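Local coordinates for protein putative tRNA (Adenine(37)-N6)-methyltransferase (Pseudomonas aeruginosa, PDB 7BTU) that probably methylates N6-threonylcarbamoyladenosine in tRNA, with S-adenosyl-L-methionine as the methyl donor, at residues F21-A26 with G210-D215; V62-L67 with T131-I136; G106-R111 with G124-D129; D217-Y222 with V230-G235. All coordinates share one frame; numbering follows the deposited sequence.

Contact 1: F21-A26 with G210-D215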
loop_
_atom_site.group_PDB
_atom_site.type_symbol
_atom_site.label_atom_id
_atom_site.label_comp_id
_atom_site.label_asym_id
_atom_site.label_seq_id
_atom_site.Cartn_x
_atom_site.Cartn_y
_atom_site.Cartn_z
ATOM N N PHE B 21 7.819 -13.435 -14.436
ATOM C CA PHE B 21 8.240 -12.224 -15.150
ATOM C C PHE B 21 9.748 -12.025 -15.059
ATOM O O PHE B 21 10.313 -11.974 -13.957
ATOM C CB PHE B 21 7.500 -10.981 -14.638
ATOM C CG PHE B 21 6.033 -10.978 -15.006
ATOM C CD1 PHE B 21 5.639 -11.100 -16.358
ATOM C CD2 PHE B 21 5.054 -10.916 -14.024
ATOM C CE1 PHE B 21 4.268 -11.148 -16.700
ATOM C CE2 PHE B 21 3.675 -10.939 -14.386
ATOM C CZ PHE B 21 3.300 -11.048 -15.689
ATOM N N MET B 22 10.394 -11.900 -16.225
ATOM C CA MET B 22 11.839 -11.656 -16.276
ATOM C C MET B 22 12.196 -10.224 -16.675
ATOM O O MET B 22 13.347 -9.801 -16.472
ATOM C CB MET B 22 12.491 -12.642 -17.273
ATOM C CG MET B 22 12.112 -14.132 -17.052
ATOM S SD MET B 22 12.707 -14.745 -15.424
ATOM C CE MET B 22 11.403 -15.938 -14.974
ATOM N N GLU B 23 11.262 -9.475 -17.271
ATOM C CA GLU B 23 11.569 -8.120 -17.715
ATOM C C GLU B 23 10.370 -7.240 -17.385
ATOM O O GLU B 23 9.231 -7.686 -17.416
ATOM C CB GLU B 23 11.930 -8.114 -19.233
ATOM C CG GLU B 23 11.206 -9.191 -20.002
ATOM C CD GLU B 23 11.792 -9.587 -21.346
ATOM O OE1 GLU B 23 11.034 -10.201 -22.102
ATOM O OE2 GLU B 23 12.966 -9.316 -21.667
ATOM N N LYS B 24 10.633 -5.974 -17.106
ATOM C CA LYS B 24 9.591 -5.100 -16.566
ATOM C C LYS B 24 8.532 -4.773 -17.603
ATOM O O LYS B 24 7.350 -4.701 -17.265
ATOM C CB LYS B 24 10.217 -3.795 -16.038
ATOM N N PHE B 25 8.923 -4.575 -18.870
ATOM C CA PHE B 25 7.935 -4.148 -19.843
ATOM C C PHE B 25 6.865 -5.211 -20.078
ATOM O O PHE B 25 5.774 -4.870 -20.534
ATOM C CB PHE B 25 8.601 -3.743 -21.157
ATOM C CG PHE B 25 9.275 -4.883 -21.882
ATOM C CD1 PHE B 25 8.538 -5.737 -22.699
ATOM C CD2 PHE B 25 10.652 -5.052 -21.792
ATOM C CE1 PHE B 25 9.140 -6.769 -23.357
ATOM C CE2 PHE B 25 11.273 -6.083 -22.452
ATOM C CZ PHE B 25 10.519 -6.950 -23.242
ATOM N N ALA B 26 7.119 -6.473 -19.717
ATOM C CA ALA B 26 6.086 -7.499 -19.845
ATOM C C ALA B 26 5.015 -7.468 -18.743
ATOM O O ALA B 26 3.924 -8.062 -18.895
ATOM C CB ALA B 26 6.766 -8.858 -19.775
ATOM N N GLY B 210 9.124 -10.062 -28.993
ATOM C CA GLY B 210 9.302 -11.184 -28.089
ATOM C C GLY B 210 9.224 -10.729 -26.647
ATOM O O GLY B 210 9.523 -9.582 -26.308
ATOM N N VAL B 211 8.902 -11.694 -25.792
ATOM C CA VAL B 211 8.875 -11.458 -24.365
ATOM C C VAL B 211 9.230 -12.790 -23.702
ATOM O O VAL B 211 8.943 -13.882 -24.226
ATOM C CB VAL B 211 7.477 -10.969 -23.886
ATOM C CG1 VAL B 211 6.436 -12.009 -24.144
ATOM C CG2 VAL B 211 7.549 -10.672 -22.392
ATOM N N ARG B 212 9.868 -12.688 -22.560
ATOM C CA ARG B 212 10.242 -13.859 -21.778
ATOM C C ARG B 212 9.180 -14.099 -20.723
ATOM O O ARG B 212 8.804 -13.155 -20.021
ATOM C CB ARG B 212 11.607 -13.593 -21.138
ATOM C CG ARG B 212 12.747 -13.656 -22.111
ATOM C CD ARG B 212 14.037 -13.756 -21.388
ATOM N NE ARG B 212 14.391 -12.494 -20.788
ATOM C CZ ARG B 212 15.074 -12.352 -19.658
ATOM N NH1 ARG B 212 15.486 -13.418 -18.970
ATOM N NH2 ARG B 212 15.347 -11.122 -19.229
ATOM N N LEU B 213 8.782 -15.362 -20.540
ATOM C CA LEU B 213 7.896 -15.750 -19.431
ATOM C C LEU B 213 8.363 -17.099 -18.894
ATOM O O LEU B 213 8.615 -17.998 -19.690
ATOM C CB LEU B 213 6.445 -15.867 -19.932
ATOM C CG LEU B 213 5.774 -14.562 -20.420
ATOM C CD1 LEU B 213 4.536 -14.920 -21.230
ATOM C CD2 LEU B 213 5.413 -13.659 -19.197
ATOM N N TRP B 214 8.520 -17.238 -17.557
ATOM C CA TRP B 214 9.154 -18.422 -16.988
ATOM C C TRP B 214 10.481 -18.625 -17.726
ATOM O O TRP B 214 11.259 -17.672 -17.827
ATOM C CB TRP B 214 8.188 -19.603 -17.038
ATOM C CG TRP B 214 6.967 -19.425 -16.086
ATOM C CD1 TRP B 214 5.676 -19.342 -16.447
ATOM C CD2 TRP B 214 6.997 -19.360 -14.646
ATOM N NE1 TRP B 214 4.871 -19.205 -15.317
ATOM C CE2 TRP B 214 5.669 -19.208 -14.205
ATOM C CE3 TRP B 214 8.024 -19.364 -13.693
ATOM C CZ2 TRP B 214 5.323 -19.096 -12.837
ATOM C CZ3 TRP B 214 7.680 -19.244 -12.309
ATOM C CH2 TRP B 214 6.343 -19.105 -11.903
ATOM N N ASP B 215 10.769 -19.816 -18.267
ATOM C CA ASP B 215 12.005 -20.057 -19.008
ATOM C C ASP B 215 11.748 -20.069 -20.514
ATOM O O ASP B 215 12.477 -20.725 -21.270
ATOM C CB ASP B 215 12.694 -21.355 -18.549
ATOM C CG ASP B 215 11.790 -22.599 -18.703
ATOM O OD1 ASP B 215 10.673 -22.467 -19.258
ATOM O OD2 ASP B 215 12.179 -23.698 -18.262
HETATM O O HOH W 1 9.122 -11.056 -18.660
#
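Gly210 presents its carbonyl oxygen to the edge of the Phe25 ring, where Gly210 O lies 4.1 Å from Phe25 CE1. Next, the CG2 branch of Val211 is pressed onto Ala26, Val211 CG2 to Ala26 CB 3.3 Å, tighter than a usual carbon contact. Arg212 carries the polar part. Arg212 N donates to Glu23 OE1 (2.8 Å, N-H...O angle 157°), arriving from above the carboxylate plane, while Glu23 OE2 forms a longer salt bridge with Arg212 NE at 3.6 Å. One carboxylate thus grips both backbone and side chain, its plane almost perpendicular to the guanidinium (86°). Met22 CB sits over the centre of one guanidinium face, 3.5 Å from Arg212 CZ. These bonds join a loop between barrel strands 15-19 and 38-43 to strand 209-213, an edge strand of the C-terminal sheet, and a water links Arg212 O to Met22 N. At Leu213 the contact turns apolar: Leu213 CD2 lies 3.7 Å from Phe21 CE1, the two side chains side by side and pointing the same way, with helix 184-193 packing on the leucine. Trp214 uses its backbone: the Met22 chain, bent at chi2 (-64°) and again at chi3, brings CE to 3.3 Å from Trp214 O.

Contact 2: V62-L67 with T131-I136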
loop_
_atom_site.group_PDB
_atom_site.type_symbol
_atom_site.label_atom_id
_atom_site.label_comp_id
_atom_site.label_asym_id
_atom_site.label_seq_id
_atom_site.Cartn_x
_atom_site.Cartn_y
_atom_site.Cartn_z
ATOM N N VAL B 62 -3.027 -9.740 -0.387
ATOM C CA VAL B 62 -2.029 -9.232 0.545
ATOM C C VAL B 62 -1.258 -8.110 -0.113
ATOM O O VAL B 62 -1.115 -8.049 -1.344
ATOM C CB VAL B 62 -1.059 -10.330 1.037
ATOM C CG1 VAL B 62 -1.815 -11.348 1.922
ATOM C CG2 VAL B 62 -0.325 -11.050 -0.141
ATOM N N TRP B 63 -0.784 -7.206 0.733
ATOM C CA TRP B 63 0.190 -6.203 0.344
ATOM C C TRP B 63 1.571 -6.781 0.513
ATOM O O TRP B 63 1.871 -7.349 1.573
ATOM C CB TRP B 63 0.034 -4.968 1.236
ATOM C CG TRP B 63 -1.143 -4.076 0.922
ATOM C CD1 TRP B 63 -2.267 -3.882 1.688
ATOM C CD2 TRP B 63 -1.267 -3.185 -0.203
ATOM N NE1 TRP B 63 -3.064 -2.951 1.108
ATOM C CE2 TRP B 63 -2.482 -2.509 -0.058
ATOM C CE3 TRP B 63 -0.432 -2.892 -1.325
ATOM C CZ2 TRP B 63 -2.945 -1.553 -0.999
ATOM C CZ3 TRP B 63 -0.863 -1.931 -2.242
ATOM C CH2 TRP B 63 -2.135 -1.272 -2.068
ATOM N N LEU B 64 2.432 -6.590 -0.496
ATOM C CA LEU B 64 3.842 -6.892 -0.371
ATOM C C LEU B 64 4.603 -5.577 -0.509
ATOM O O LEU B 64 4.413 -4.845 -1.490
ATOM C CB LEU B 64 4.323 -7.900 -1.442
ATOM C CG LEU B 64 3.639 -9.292 -1.477
ATOM C CD1 LEU B 64 4.179 -10.188 -2.620
ATOM C CD2 LEU B 64 3.694 -10.000 -0.077
ATOM N N LEU B 65 5.473 -5.296 0.441
ATOM C CA LEU B 65 6.479 -4.255 0.282
ATOM C C LEU B 65 7.743 -4.958 -0.176
ATOM O O LEU B 65 8.111 -6.023 0.365
ATOM C CB LEU B 65 6.790 -3.505 1.607
ATOM C CG LEU B 65 5.581 -2.809 2.202
ATOM C CD1 LEU B 65 5.880 -2.150 3.551
ATOM C CD2 LEU B 65 4.963 -1.788 1.225
ATOM N N PHE B 66 8.433 -4.344 -1.146
ATOM C CA PHE B 66 9.548 -5.012 -1.784
ATOM C C PHE B 66 10.576 -3.981 -2.206
ATOM O O PHE B 66 10.349 -2.765 -2.167
ATOM C CB PHE B 66 9.059 -5.838 -2.984
ATOM C CG PHE B 66 8.483 -4.977 -4.090
ATOM C CD1 PHE B 66 7.103 -4.686 -4.125
ATOM C CD2 PHE B 66 9.315 -4.489 -5.082
ATOM C CE1 PHE B 66 6.579 -3.856 -5.168
ATOM C CE2 PHE B 66 8.840 -3.662 -6.150
ATOM C CZ PHE B 66 7.456 -3.357 -6.184
ATOM N N LEU B 67 11.736 -4.482 -2.595
ATOM C CA LEU B 67 12.830 -3.627 -3.012
ATOM C C LEU B 67 12.887 -3.600 -4.526
ATOM O O LEU B 67 12.871 -4.673 -5.142
ATOM C CB LEU B 67 14.150 -4.155 -2.471
ATOM C CG LEU B 67 14.370 -3.996 -0.953
ATOM C CD1 LEU B 67 15.682 -4.581 -0.549
ATOM C CD2 LEU B 67 14.315 -2.521 -0.594
ATOM N N THR B 131 12.596 -10.878 -6.904
ATOM C CA THR B 131 12.359 -9.654 -6.168
ATOM C C THR B 131 12.493 -9.907 -4.662
ATOM O O THR B 131 11.820 -10.813 -4.147
ATOM C CB THR B 131 10.977 -9.113 -6.477
ATOM O OG1 THR B 131 10.926 -8.651 -7.861
ATOM C CG2 THR B 131 10.728 -7.914 -5.495
ATOM N N PRO B 132 13.294 -9.120 -3.925
ATOM C CA PRO B 132 13.338 -9.278 -2.449
ATOM C C PRO B 132 12.109 -8.629 -1.822
ATOM O O PRO B 132 11.781 -7.482 -2.123
ATOM C CB PRO B 132 14.620 -8.537 -2.020
ATOM C CG PRO B 132 15.353 -8.140 -3.314
ATOM C CD PRO B 132 14.250 -8.086 -4.390
ATOM N N VAL B 133 11.469 -9.332 -0.897
ATOM C CA VAL B 133 10.258 -8.829 -0.238
ATOM C C VAL B 133 10.607 -8.457 1.201
ATOM O O VAL B 133 11.304 -9.211 1.887
ATOM C CB VAL B 133 9.133 -9.882 -0.306
ATOM C CG1 VAL B 133 7.908 -9.505 0.574
ATOM C CG2 VAL B 133 8.662 -10.029 -1.789
ATOM N N LEU B 134 10.076 -7.312 1.666
ATOM C CA LEU B 134 10.288 -6.832 3.039
ATOM C C LEU B 134 9.141 -7.087 3.984
ATOM O O LEU B 134 9.370 -7.098 5.224
ATOM C CB LEU B 134 10.533 -5.310 3.072
ATOM C CG LEU B 134 11.593 -4.825 2.095
ATOM C CD1 LEU B 134 11.650 -3.284 2.087
ATOM C CD2 LEU B 134 12.960 -5.467 2.530
ATOM N N ASP B 135 7.918 -7.227 3.482
ATOM C CA ASP B 135 6.782 -7.318 4.412
ATOM C C ASP B 135 5.616 -7.950 3.668
ATOM O O ASP B 135 5.543 -7.893 2.442
ATOM C CB ASP B 135 6.392 -5.920 4.938
ATOM C CG ASP B 135 5.338 -5.983 6.070
ATOM O OD1 ASP B 135 5.612 -6.672 7.054
ATOM O OD2 ASP B 135 4.220 -5.420 5.911
ATOM N N ILE B 136 4.714 -8.560 4.434
ATOM C CA ILE B 136 3.418 -9.082 4.003
ATOM C C ILE B 136 2.392 -8.520 4.979
ATOM O O ILE B 136 2.595 -8.610 6.203
ATOM C CB ILE B 136 3.362 -10.621 4.098
ATOM C CG1 ILE B 136 4.504 -11.270 3.302
ATOM C CG2 ILE B 136 1.940 -11.127 3.693
ATOM C CD1 ILE B 136 4.852 -12.679 3.790
HETATM O O HOH W 2 3.288 -5.317 3.061
#
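Phe66 meets the start of the 131-136 segment with the base of its side chain. Phe66 CB rests 3.3 Å from Pro132 O and also touches the Thr131 methyl. Phe66 CG, set between the backbone N and the carbonyl carbon (chi1 65°), is 4.0 Å from Thr131 CG2; Phe66 CD2 is closer to that methyl, at 3.7 Å. Farther out the ring leaves the 131-136 segment and meets Leu127 and the edge-to-face ring of Phe68. The backbones run antiparallel as neighbouring strands of the six-stranded barrel, interrupted by a classic beta bulge: Leu134 and Asp135 both face Leu65. Leu65 O accepts a firm bond from Leu134 N (2.7 Å, 160°) and a weak one from Asp135 N, and Leu65 N donates to Asp135 O. Past the bulge Leu67 N binds Pro132 O at 3.0 Å. Leu64 and Ile136 run side by side on the face shared with Phe66 and Val133, with Leu64 CD2 3.7 Å from Ile136 CG1, and Leu41 of strand 38-43 packs against both. On the other face Leu65 CD1 lies 4.0 Å from Asp135 CB. Asp135 OD1 makes a salt bridge to Arg101 of the second subunit, while OD2 accepts from a water that also binds Trp63 O weakly.

Contact 3: G106-R111 with G124-D129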
loop_
_atom_site.group_PDB
_atom_site.type_symbol
_atom_site.label_atom_id
_atom_site.label_comp_id
_atom_site.label_asym_id
_atom_site.label_seq_id
_atom_site.Cartn_x
_atom_site.Cartn_y
_atom_site.Cartn_z
ATOM N N GLY B 106 8.890 -0.586 -3.169
ATOM C CA GLY B 106 7.649 -0.594 -3.907
ATOM C C GLY B 106 6.588 -1.286 -3.076
ATOM O O GLY B 106 6.883 -1.939 -2.085
ATOM N N GLN B 107 5.345 -1.186 -3.544
ATOM C CA GLN B 107 4.262 -1.859 -2.852
ATOM C C GLN B 107 3.430 -2.529 -3.924
ATOM O O GLN B 107 3.345 -2.020 -5.044
ATOM C CB GLN B 107 3.404 -0.908 -2.066
ATOM C CG GLN B 107 2.766 0.124 -3.004
ATOM C CD GLN B 107 1.939 1.135 -2.277
ATOM O OE1 GLN B 107 2.325 1.640 -1.204
ATOM N NE2 GLN B 107 0.762 1.409 -2.826
ATOM N N SER B 108 2.892 -3.705 -3.615
ATOM C CA SER B 108 1.952 -4.240 -4.577
ATOM C C SER B 108 0.899 -5.086 -3.857
ATOM O O SER B 108 1.167 -5.684 -2.803
ATOM C CB SER B 108 2.684 -5.003 -5.671
ATOM O OG SER B 108 2.917 -6.329 -5.336
ATOM N N VAL B 109 -0.315 -5.099 -4.423
ATOM C CA VAL B 109 -1.397 -5.933 -3.901
ATOM C C VAL B 109 -1.513 -7.113 -4.835
ATOM O O VAL B 109 -1.478 -6.946 -6.066
ATOM C CB VAL B 109 -2.729 -5.170 -3.746
ATOM C CG1 VAL B 109 -3.084 -4.363 -4.977
ATOM C CG2 VAL B 109 -3.880 -6.158 -3.429
ATOM N N VAL B 110 -1.570 -8.320 -4.251
ATOM C CA VAL B 110 -1.549 -9.539 -5.043
ATOM C C VAL B 110 -2.581 -10.470 -4.455
ATOM O O VAL B 110 -2.840 -10.451 -3.257
ATOM C CB VAL B 110 -0.097 -10.135 -5.055
ATOM C CG1 VAL B 110 0.347 -10.544 -3.693
ATOM C CG2 VAL B 110 0.070 -11.261 -6.016
ATOM N N ARG B 111 -3.132 -11.324 -5.296
ATOM C CA ARG B 111 -4.066 -12.333 -4.836
ATOM C C ARG B 111 -3.298 -13.453 -4.149
ATOM O O ARG B 111 -2.298 -13.952 -4.685
ATOM C CB ARG B 111 -4.854 -12.904 -6.031
ATOM C CG ARG B 111 -5.850 -13.973 -5.559
ATOM C CD ARG B 111 -7.108 -13.298 -5.106
ATOM N NE ARG B 111 -8.264 -14.191 -5.226
ATOM C CZ ARG B 111 -8.543 -15.122 -4.326
ATOM N NH1 ARG B 111 -7.751 -15.257 -3.251
ATOM N NH2 ARG B 111 -9.611 -15.911 -4.495
ATOM N N GLY B 124 -1.985 -13.178 -10.219
ATOM C CA GLY B 124 -2.102 -11.786 -10.563
ATOM C C GLY B 124 -0.874 -11.016 -10.161
ATOM O O GLY B 124 -0.985 -9.849 -9.781
ATOM N N ILE B 125 0.283 -11.622 -10.265
ATOM C CA ILE B 125 1.489 -11.038 -9.691
ATOM C C ILE B 125 2.016 -9.948 -10.628
ATOM O O ILE B 125 1.794 -9.986 -11.842
ATOM C CB ILE B 125 2.526 -12.169 -9.462
ATOM C CG1 ILE B 125 3.548 -11.795 -8.375
ATOM C CG2 ILE B 125 3.256 -12.603 -10.773
ATOM C CD1 ILE B 125 4.441 -12.940 -8.035
ATOM N N ASP B 126 2.714 -8.942 -10.066
ATOM C CA ASP B 126 3.346 -7.918 -10.885
ATOM C C ASP B 126 4.804 -7.720 -10.510
ATOM O O ASP B 126 5.316 -6.608 -10.648
ATOM C CB ASP B 126 2.594 -6.588 -10.781
ATOM C CG ASP B 126 2.624 -5.972 -9.365
ATOM O OD1 ASP B 126 3.119 -6.631 -8.395
ATOM O OD2 ASP B 126 2.120 -4.819 -9.222
ATOM N N LEU B 127 5.441 -8.729 -9.923
ATOM C CA LEU B 127 6.807 -8.609 -9.426
ATOM C C LEU B 127 7.745 -9.455 -10.252
ATOM O O LEU B 127 7.421 -10.592 -10.581
ATOM C CB LEU B 127 6.908 -9.049 -7.945
ATOM C CG LEU B 127 6.074 -8.170 -7.009
ATOM C CD1 LEU B 127 6.158 -8.694 -5.599
ATOM C CD2 LEU B 127 6.574 -6.732 -7.063
ATOM N N LEU B 128 8.943 -8.940 -10.480
ATOM C CA LEU B 128 9.959 -9.685 -11.210
ATOM C C LEU B 128 10.457 -10.874 -10.409
ATOM O O LEU B 128 10.530 -10.838 -9.170
ATOM C CB LEU B 128 11.154 -8.766 -11.533
ATOM C CG LEU B 128 10.827 -7.698 -12.582
ATOM C CD1 LEU B 128 11.953 -6.609 -12.611
ATOM C CD2 LEU B 128 10.685 -8.314 -14.023
ATOM N N ASP B 129 10.818 -11.933 -11.142
ATOM C CA ASP B 129 11.483 -13.088 -10.554
ATOM C C ASP B 129 12.706 -12.597 -9.783
ATOM O O ASP B 129 13.471 -11.756 -10.278
ATOM C CB ASP B 129 11.935 -14.067 -11.641
ATOM C CG ASP B 129 12.410 -15.371 -11.065
ATOM O OD1 ASP B 129 11.650 -16.084 -10.378
ATOM O OD2 ASP B 129 13.586 -15.643 -11.215
HETATM O O HOH W 3 3.414 -2.975 -7.888
HETATM O O HOH W 4 0.102 -7.842 -8.180
HETATM O O HOH W 5 -0.611 -4.727 -7.883
#
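Beside barrel strand 105-116, the loop that follows strand 119-123 comes close enough for Ser108 to bind Asp126. Ser108 OG donates to Asp126 OD1 (3.1 Å), on that oxygen's syn lone pair. Asp126 CG stands between its own backbone N and carbonyl carbon (chi1 64°), which brings the carboxylate toward the strand although the bond to CB does not itself aim at it; Ser108 CB lies 3.2 Å from Asp126 OD1. Asp126 OD2 accepts from a water at 2.6 Å that also donates to Gln107 O. Two further waters lie near Val109 O; one is 2.8 Å from Gly124 O and another is 3.0 Å from Asp126 OD2, and these waters bridge the two segments. The apolar pair is Val110 CG2 with Ile125 CG1, at 4.2 Å. Leu127 CG lies next to the Ser108 hydroxyl, 4.0 Å from Ser108 OG. Strand 105-116 runs between strands 61-67 and 119-123, while Ile125 and Leu127 turn to Ile17 of strand 15-19.

Contact 4: D217-Y222 with V230-G235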
loop_
_atom_site.group_PDB
_atom_site.type_symbol
_atom_site.label_atom_id
_atom_site.label_comp_id
_atom_site.label_asym_id
_atom_site.label_seq_id
_atom_site.Cartn_x
_atom_site.Cartn_y
_atom_site.Cartn_z
ATOM N N ASP B 217 10.716 -18.141 -24.397
ATOM C CA ASP B 217 10.680 -16.970 -25.279
ATOM C C ASP B 217 9.405 -17.085 -26.112
ATOM O O ASP B 217 9.152 -18.122 -26.716
ATOM C CB ASP B 217 11.904 -16.913 -26.199
ATOM C CG ASP B 217 13.205 -16.799 -25.409
ATOM O OD1 ASP B 217 13.329 -15.861 -24.587
ATOM O OD2 ASP B 217 14.093 -17.643 -25.613
ATOM N N VAL B 218 8.569 -16.063 -26.068
ATOM C CA VAL B 218 7.265 -16.056 -26.739
ATOM C C VAL B 218 7.379 -14.995 -27.813
ATOM O O VAL B 218 7.813 -13.869 -27.514
ATOM C CB VAL B 218 6.137 -15.725 -25.744
ATOM C CG1 VAL B 218 4.742 -15.618 -26.458
ATOM C CG2 VAL B 218 6.087 -16.831 -24.636
ATOM N N HIS B 219 7.024 -15.339 -29.052
ATOM C CA HIS B 219 7.115 -14.373 -30.139
ATOM C C HIS B 219 5.730 -14.117 -30.684
ATOM O O HIS B 219 4.898 -15.039 -30.739
ATOM C CB HIS B 219 8.048 -14.844 -31.263
ATOM C CG HIS B 219 9.445 -15.032 -30.786
ATOM N ND1 HIS B 219 9.989 -16.276 -30.555
ATOM C CD2 HIS B 219 10.382 -14.132 -30.408
ATOM C CE1 HIS B 219 11.217 -16.133 -30.086
ATOM N NE2 HIS B 219 11.480 -14.842 -30.004
ATOM N N TRP B 220 5.503 -12.848 -31.084
ATOM C CA TRP B 220 4.209 -12.445 -31.595
ATOM C C TRP B 220 4.354 -11.300 -32.611
ATOM O O TRP B 220 5.427 -10.691 -32.768
ATOM C CB TRP B 220 3.274 -12.046 -30.450
ATOM C CG TRP B 220 3.464 -10.690 -29.874
ATOM C CD1 TRP B 220 2.836 -9.510 -30.265
ATOM C CD2 TRP B 220 4.320 -10.347 -28.829
ATOM N NE1 TRP B 220 3.244 -8.491 -29.501
ATOM C CE2 TRP B 220 4.141 -8.978 -28.581
ATOM C CE3 TRP B 220 5.179 -11.078 -28.027
ATOM C CZ2 TRP B 220 4.822 -8.317 -27.613
ATOM C CZ3 TRP B 220 5.847 -10.414 -27.049
ATOM C CH2 TRP B 220 5.672 -9.049 -26.851
ATOM N N HIS B 221 3.251 -11.024 -33.328
ATOM C CA HIS B 221 3.224 -9.834 -34.177
ATOM C C HIS B 221 1.785 -9.281 -34.191
ATOM O O HIS B 221 0.877 -9.870 -33.608
ATOM C CB HIS B 221 3.836 -10.188 -35.560
ATOM C CG HIS B 221 2.974 -11.043 -36.447
ATOM N ND1 HIS B 221 3.410 -11.488 -37.674
ATOM C CD2 HIS B 221 1.689 -11.449 -36.344
ATOM C CE1 HIS B 221 2.442 -12.173 -38.264
ATOM N NE2 HIS B 221 1.384 -12.150 -37.483
ATOM N N TYR B 222 1.589 -8.131 -34.842
ATOM C CA TYR B 222 0.295 -7.451 -34.932
ATOM C C TYR B 222 -0.265 -7.637 -36.328
ATOM O O TYR B 222 0.084 -6.862 -37.212
ATOM C CB TYR B 222 0.452 -5.960 -34.670
ATOM C CG TYR B 222 0.709 -5.669 -33.237
ATOM C CD1 TYR B 222 1.996 -5.729 -32.725
ATOM C CD2 TYR B 222 -0.333 -5.363 -32.384
ATOM C CE1 TYR B 222 2.233 -5.453 -31.368
ATOM C CE2 TYR B 222 -0.100 -5.065 -31.041
ATOM C CZ TYR B 222 1.178 -5.143 -30.541
ATOM O OH TYR B 222 1.394 -4.860 -29.195
ATOM N N VAL B 230 0.010 -14.898 -31.642
ATOM C CA VAL B 230 1.168 -15.573 -31.059
ATOM C C VAL B 230 1.776 -16.453 -32.132
ATOM O O VAL B 230 1.084 -17.304 -32.721
ATOM C CB VAL B 230 0.782 -16.443 -29.816
ATOM C CG1 VAL B 230 2.054 -16.917 -29.088
ATOM C CG2 VAL B 230 -0.129 -15.678 -28.845
ATOM N N LEU B 231 3.083 -16.302 -32.355
ATOM C CA LEU B 231 3.722 -17.044 -33.434
ATOM C C LEU B 231 4.342 -18.349 -32.927
ATOM O O LEU B 231 4.240 -19.381 -33.578
ATOM C CB LEU B 231 4.810 -16.169 -34.068
ATOM C CG LEU B 231 4.312 -14.906 -34.757
ATOM C CD1 LEU B 231 5.477 -13.919 -34.986
ATOM C CD2 LEU B 231 3.748 -15.340 -36.126
ATOM N N ASP B 232 5.041 -18.302 -31.797
ATOM C CA ASP B 232 5.756 -19.495 -31.325
ATOM C C ASP B 232 6.079 -19.302 -29.849
ATOM O O ASP B 232 6.037 -18.180 -29.333
ATOM C CB ASP B 232 7.022 -19.787 -32.121
ATOM C CG ASP B 232 8.137 -18.796 -31.820
ATOM O OD1 ASP B 232 8.580 -18.708 -30.680
ATOM O OD2 ASP B 232 8.571 -18.089 -32.727
ATOM N N VAL B 233 6.378 -20.412 -29.180
ATOM C CA VAL B 233 6.710 -20.451 -27.744
ATOM C C VAL B 233 7.873 -21.422 -27.671
ATOM O O VAL B 233 7.728 -22.584 -28.063
ATOM C CB VAL B 233 5.555 -20.950 -26.872
ATOM C CG1 VAL B 233 6.003 -20.897 -25.353
ATOM C CG2 VAL B 233 4.348 -20.048 -27.048
ATOM N N ALA B 234 9.043 -20.936 -27.309
ATOM C CA ALA B 234 10.230 -21.793 -27.305
ATOM C C ALA B 234 10.886 -21.766 -25.935
ATOM O O ALA B 234 10.806 -20.760 -25.237
ATOM C CB ALA B 234 11.234 -21.327 -28.343
ATOM N N GLY B 235 11.542 -22.861 -25.541
ATOM C CA GLY B 235 12.325 -22.823 -24.309
ATOM C C GLY B 235 12.784 -24.127 -23.675
ATOM O O GLY B 235 13.228 -24.153 -22.500
#
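Val218 packs against two valines on the buried face of the 216-222/227-234 beta hairpin. Val218 CG1, anti to the backbone N (chi1 176°), lies 4.0 Å from Val230 CG1, and Val218 CG2 4.1 Å from Val233 CG1, the Val218 and Val233 side chains lying alongside each other. Ile188 and Leu192 of helix 184-193 cover this face, which holds no polar side chain of the contact apart from the Trp220 indole. The other face is partly exposed and polar. There His219 ND1 donates to Asp232 OD1 (2.8 Å, 169°), nearly in the ring plane and on the syn side of the carboxylate, although ring and carboxylate planes stand 63° apart; this His-carboxylate bond helps to fix the ring's rotation. Asp232 OD2 makes a long, weak ion pair with Arg208. Also on the looser side, Leu231 CD2 sits over the centre of the His221 ring, 4.1 Å from its centroid, a CH-pi contact. The backbones pair firmly at one end, Asp217 N to Ala234 O 2.8 Å, with Ala234 N returning a bond to Asp217 O, whereas a classic beta bulge follows: Leu231 and Asp232 both face His219, and His219 O takes a 2.7 Å bond from Leu231 N and a weak one from Asp232 N. In the four-stranded mixed sheet, strand 209-213 flanks 216-222, and strand 162-165 runs parallel to 227-234 on its far side.

In the fold
Contacts 2 and 3 belong to the barrel and are buried; they hold the neighbouring strands 61-67 (contact 2) and 105-116 (contact 3), joined by Leu64 N to Ser108 O, and both touch the second subunit. Contact 2 is antiparallel strand pairing, broken by a bulge, with apolar packing, whereas contact 3 ties a loop to a strand through one side-chain bond and waters. Contacts 1 and 4 are only partly buried, touch no other chain, and share the C-terminal sheet, with Val211 O bonded to Val218 N. Contact 1 reaches across from barrel to sheet with a carboxylate and a guanidinium, and meets contact 3 at Phe21 O and Asp129 N. Contact 4 lies farthest out, its centre about 31 Å from that of contact 2.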